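Long-range contact in DNA polymerase III beta subunit (Streptococcus pyogenes, PDB 2AVT), which probably forms the ring-shaped sliding clamp that encircles DNA and tethers the replicative polymerase to its template: residues V201-F211 against F240-Y249. Sequence-based numbering, arbitrary orientation.
Sequences VVLPSKSLREF and FYTRLLEGNY
V202 and L245 meet through both backbone and side chain. The amide N of L245 donates to V202 O at 3.0 Å, a nearly straight bond (167° at the hydrogen) that reaches the carbonyl from 22° off its plane, and one water bridges V202 N and L245 O. The side chain of V202 turns to the loop beyond strand 238-243: its CB lies by L245 O, CG1, anti to the backbone N (chi1 180°), touches CD1 of L245 at 3.9 Å, the two side chains crossing at about a right angle, and CG2 meets CD1 of Y249 at 3.9 Å. P204 slides past L245 in the opposite direction, CG to CG 3.7 Å. In this central clamp domain, strand 199-204 ends one sheet and runs into helix 205-214, whereas strand 238-243 belongs to the neighbouring sheet, so the contact joins two sheets of the clamp and packs the helix against the second. On the loop just beyond that strand, CD2 of L244 meets CD1 of L203 at 3.5 Å. The F240 ring turns one face to F211 CA, while S207 O approaches its edge, 3.4 Å from CZ; E210 CB also lies at the edge, and OE1 of E210 forms a salt bridge with R20.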
loop_
_atom_site.group_PDB
_atom_site.type_symbol
_atom_site.label_atom_id
_atom_site.label_comp_id
_atom_site.label_asym_id
_atom_site.label_seq_id
_atom_site.Cartn_x
_atom_site.Cartn_y
_atom_site.Cartn_z
ATOM N N VAL A 201 -21.582 -0.496 -28.419
ATOM C CA VAL A 201 -21.787 -0.974 -27.061
ATOM C C VAL A 201 -21.264 -0.011 -26.015
ATOM O O VAL A 201 -20.636 1.004 -26.326
ATOM C CB VAL A 201 -21.087 -2.336 -26.845
ATOM C CG1 VAL A 201 -21.667 -3.376 -27.775
ATOM C CG2 VAL A 201 -19.591 -2.193 -27.087
ATOM N N VAL A 202 -21.540 -0.343 -24.762
ATOM C CA VAL A 202 -21.093 0.446 -23.631
ATOM C C VAL A 202 -20.482 -0.581 -22.687
ATOM O O VAL A 202 -21.153 -1.523 -22.267
ATOM C CB VAL A 202 -22.266 1.168 -22.943
ATOM C CG1 VAL A 202 -21.756 1.976 -21.762
ATOM C CG2 VAL A 202 -22.975 2.082 -23.945
ATOM N N LEU A 203 -19.202 -0.405 -22.383
ATOM C CA LEU A 203 -18.485 -1.336 -21.522
ATOM C C LEU A 203 -18.108 -0.687 -20.200
ATOM O O LEU A 203 -17.479 0.376 -20.178
ATOM C CB LEU A 203 -17.217 -1.821 -22.231
ATOM C CG LEU A 203 -16.630 -3.119 -21.682
ATOM C CD1 LEU A 203 -17.673 -4.216 -21.835
ATOM C CD2 LEU A 203 -15.372 -3.498 -22.434
ATOM N N PRO A 204 -18.484 -1.322 -19.076
ATOM C CA PRO A 204 -18.178 -0.795 -17.741
ATOM C C PRO A 204 -16.701 -0.430 -17.696
ATOM O O PRO A 204 -15.847 -1.244 -18.048
ATOM C CB PRO A 204 -18.524 -1.971 -16.822
ATOM C CG PRO A 204 -19.621 -2.651 -17.545
ATOM C CD PRO A 204 -19.135 -2.642 -18.982
ATOM N N SER A 205 -16.398 0.792 -17.278
ATOM C CA SER A 205 -15.019 1.249 -17.241
ATOM C C SER A 205 -14.073 0.392 -16.415
ATOM O O SER A 205 -12.913 0.205 -16.795
ATOM C CB SER A 205 -14.960 2.697 -16.755
ATOM O OG SER A 205 -15.661 2.847 -15.536
ATOM N N LYS A 206 -14.543 -0.129 -15.287
ATOM C CA LYS A 206 -13.668 -0.945 -14.458
ATOM C C LYS A 206 -13.252 -2.193 -15.214
ATOM O O LYS A 206 -12.118 -2.647 -15.103
ATOM C CB LYS A 206 -14.360 -1.348 -13.152
ATOM C CG LYS A 206 -13.407 -2.013 -12.166
ATOM C CD LYS A 206 -14.027 -2.165 -10.786
ATOM C CE LYS A 206 -12.950 -2.422 -9.740
ATOM N NZ LYS A 206 -11.923 -1.333 -9.747
ATOM N N SER A 207 -14.176 -2.743 -15.988
ATOM C CA SER A 207 -13.899 -3.940 -16.759
ATOM C C SER A 207 -12.777 -3.701 -17.771
ATOM O O SER A 207 -12.018 -4.612 -18.088
ATOM C CB SER A 207 -15.170 -4.403 -17.475
ATOM O OG SER A 207 -16.185 -4.723 -16.536
ATOM N N LEU A 208 -12.671 -2.473 -18.269
ATOM C CA LEU A 208 -11.636 -2.138 -19.239
ATOM C C LEU A 208 -10.278 -2.005 -18.563
ATOM O O LEU A 208 -9.253 -2.403 -19.131
ATOM C CB LEU A 208 -12.000 -0.844 -19.978
ATOM C CG LEU A 208 -13.074 -1.056 -21.046
ATOM C CD1 LEU A 208 -13.459 0.265 -21.687
ATOM C CD2 LEU A 208 -12.541 -2.026 -22.089
ATOM N N ARG A 209 -10.264 -1.449 -17.354
ATOM C CA ARG A 209 -9.010 -1.313 -16.616
ATOM C C ARG A 209 -8.429 -2.709 -16.377
ATOM O O ARG A 209 -7.214 -2.902 -16.414
ATOM C CB ARG A 209 -9.239 -0.620 -15.272
ATOM C CG ARG A 209 -9.829 0.779 -15.394
ATOM C CD ARG A 209 -9.015 1.801 -14.612
ATOM N NE ARG A 209 -9.679 2.250 -13.389
ATOM C CZ ARG A 209 -9.837 1.512 -12.290
ATOM N NH1 ARG A 209 -9.378 0.267 -12.239
ATOM N NH2 ARG A 209 -10.451 2.032 -11.233
ATOM N N GLU A 210 -9.302 -3.679 -16.132
ATOM C CA GLU A 210 -8.862 -5.048 -15.898
ATOM C C GLU A 210 -8.287 -5.665 -17.180
ATOM O O GLU A 210 -7.385 -6.503 -17.118
ATOM C CB GLU A 210 -10.018 -5.902 -15.368
ATOM C CG GLU A 210 -10.498 -5.512 -13.970
ATOM C CD GLU A 210 -9.401 -5.594 -12.915
ATOM O OE1 GLU A 210 -8.769 -6.661 -12.786
ATOM O OE2 GLU A 210 -9.171 -4.590 -12.207
ATOM N N PHE A 211 -8.810 -5.256 -18.335
ATOM C CA PHE A 211 -8.312 -5.759 -19.614
ATOM C C PHE A 211 -6.817 -5.468 -19.707
ATOM O O PHE A 211 -6.017 -6.346 -20.036
ATOM C CB PHE A 211 -9.008 -5.064 -20.790
ATOM C CG PHE A 211 -8.393 -5.381 -22.133
ATOM C CD1 PHE A 211 -7.344 -4.622 -22.628
ATOM C CD2 PHE A 211 -8.843 -6.453 -22.886
ATOM C CE1 PHE A 211 -6.752 -4.931 -23.849
ATOM C CE2 PHE A 211 -8.257 -6.767 -24.111
ATOM C CZ PHE A 211 -7.209 -6.003 -24.589
ATOM N N PHE A 240 -11.200 -13.260 -22.212
ATOM C CA PHE A 240 -11.686 -12.270 -21.261
ATOM C C PHE A 240 -13.090 -11.809 -21.687
ATOM O O PHE A 240 -13.254 -11.189 -22.749
ATOM C CB PHE A 240 -10.698 -11.098 -21.263
ATOM C CG PHE A 240 -10.973 -10.034 -20.233
ATOM C CD1 PHE A 240 -11.752 -8.931 -20.548
ATOM C CD2 PHE A 240 -10.368 -10.079 -18.989
ATOM C CE1 PHE A 240 -11.913 -7.892 -19.645
ATOM C CE2 PHE A 240 -10.528 -9.037 -18.083
ATOM C CZ PHE A 240 -11.299 -7.946 -18.412
ATOM N N TYR A 241 -14.094 -12.122 -20.868
ATOM C CA TYR A 241 -15.477 -11.725 -21.150
ATOM C C TYR A 241 -15.892 -10.573 -20.255
ATOM O O TYR A 241 -15.446 -10.470 -19.111
ATOM C CB TYR A 241 -16.461 -12.865 -20.891
ATOM C CG TYR A 241 -16.257 -14.097 -21.719
ATOM C CD1 TYR A 241 -15.219 -14.980 -21.447
ATOM C CD2 TYR A 241 -17.123 -14.399 -22.759
ATOM C CE1 TYR A 241 -15.052 -16.135 -22.188
ATOM C CE2 TYR A 241 -16.961 -15.556 -23.509
ATOM C CZ TYR A 241 -15.925 -16.416 -23.218
ATOM O OH TYR A 241 -15.758 -17.562 -23.962
ATOM N N THR A 242 -16.766 -9.717 -20.770
ATOM C CA THR A 242 -17.252 -8.590 -19.997
ATOM C C THR A 242 -18.733 -8.362 -20.245
ATOM O O THR A 242 -19.189 -8.393 -21.388
ATOM C CB THR A 242 -16.544 -7.292 -20.357
ATOM O OG1 THR A 242 -15.124 -7.472 -20.275
ATOM C CG2 THR A 242 -16.975 -6.203 -19.395
ATOM N N ARG A 243 -19.476 -8.132 -19.163
ATOM C CA ARG A 243 -20.907 -7.869 -19.248
ATOM C C ARG A 243 -21.088 -6.473 -19.838
ATOM O O ARG A 243 -20.313 -5.567 -19.538
ATOM C CB ARG A 243 -21.526 -7.954 -17.848
ATOM C CG ARG A 243 -22.888 -7.302 -17.674
ATOM C CD ARG A 243 -23.407 -7.580 -16.262
ATOM N NE ARG A 243 -24.512 -6.708 -15.867
ATOM C CZ ARG A 243 -24.389 -5.407 -15.616
ATOM N NH1 ARG A 243 -25.451 -4.697 -15.248
ATOM N NH2 ARG A 243 -23.208 -4.814 -15.720
ATOM N N LEU A 244 -22.106 -6.306 -20.676
ATOM C CA LEU A 244 -22.369 -5.016 -21.310
ATOM C C LEU A 244 -23.464 -4.216 -20.613
ATOM O O LEU A 244 -24.417 -4.782 -20.073
ATOM C CB LEU A 244 -22.771 -5.219 -22.778
ATOM C CG LEU A 244 -21.739 -5.831 -23.734
ATOM C CD1 LEU A 244 -22.353 -5.942 -25.111
ATOM C CD2 LEU A 244 -20.490 -4.976 -23.783
ATOM N N LEU A 245 -23.319 -2.895 -20.630
ATOM C CA LEU A 245 -24.322 -2.026 -20.035
ATOM C C LEU A 245 -25.378 -1.787 -21.111
ATOM O O LEU A 245 -25.070 -1.299 -22.194
ATOM C CB LEU A 245 -23.691 -0.706 -19.590
ATOM C CG LEU A 245 -22.731 -0.825 -18.403
ATOM C CD1 LEU A 245 -21.977 0.481 -18.202
ATOM C CD2 LEU A 245 -23.524 -1.194 -17.147
ATOM N N GLU A 246 -26.618 -2.165 -20.824
ATOM C CA GLU A 246 -27.692 -1.981 -21.793
ATOM C C GLU A 246 -28.278 -0.588 -21.684
ATOM O O GLU A 246 -28.151 0.076 -20.652
ATOM C CB GLU A 246 -28.806 -3.007 -21.577
ATOM C CG GLU A 246 -28.341 -4.451 -21.595
ATOM C CD GLU A 246 -29.501 -5.427 -21.595
ATOM O OE1 GLU A 246 -30.485 -5.183 -20.855
ATOM O OE2 GLU A 246 -29.424 -6.442 -22.328
ATOM N N GLY A 247 -28.923 -0.148 -22.758
ATOM C CA GLY A 247 -29.518 1.166 -22.757
ATOM C C GLY A 247 -28.999 2.030 -23.883
ATOM O O GLY A 247 -28.077 1.659 -24.612
ATOM N N ASN A 248 -29.614 3.198 -24.011
ATOM C CA ASN A 248 -29.272 4.178 -25.029
ATOM C C ASN A 248 -28.227 5.134 -24.463
ATOM O O ASN A 248 -28.521 5.890 -23.541
ATOM C CB ASN A 248 -30.530 4.969 -25.397
ATOM C CG ASN A 248 -31.737 4.078 -25.602
ATOM O OD1 ASN A 248 -31.934 3.517 -26.679
ATOM N ND2 ASN A 248 -32.547 3.930 -24.558
ATOM N N TYR A 249 -27.014 5.110 -24.999
ATOM C CA TYR A 249 -25.983 6.018 -24.509
ATOM C C TYR A 249 -26.348 7.411 -25.019
ATOM O O TYR A 249 -26.868 7.547 -26.125
ATOM C CB TYR A 249 -24.607 5.613 -25.045
ATOM C CG TYR A 249 -23.464 6.287 -24.322
ATOM C CD1 TYR A 249 -23.056 5.851 -23.065
ATOM C CD2 TYR A 249 -22.825 7.386 -24.873
ATOM C CE1 TYR A 249 -22.045 6.496 -22.379
ATOM C CE2 TYR A 249 -21.819 8.038 -24.197
ATOM C CZ TYR A 249 -21.431 7.590 -22.950
ATOM O OH TYR A 249 -20.433 8.250 -22.278
HETATM O O HOH W 1 -24.024 -2.132 -24.484
#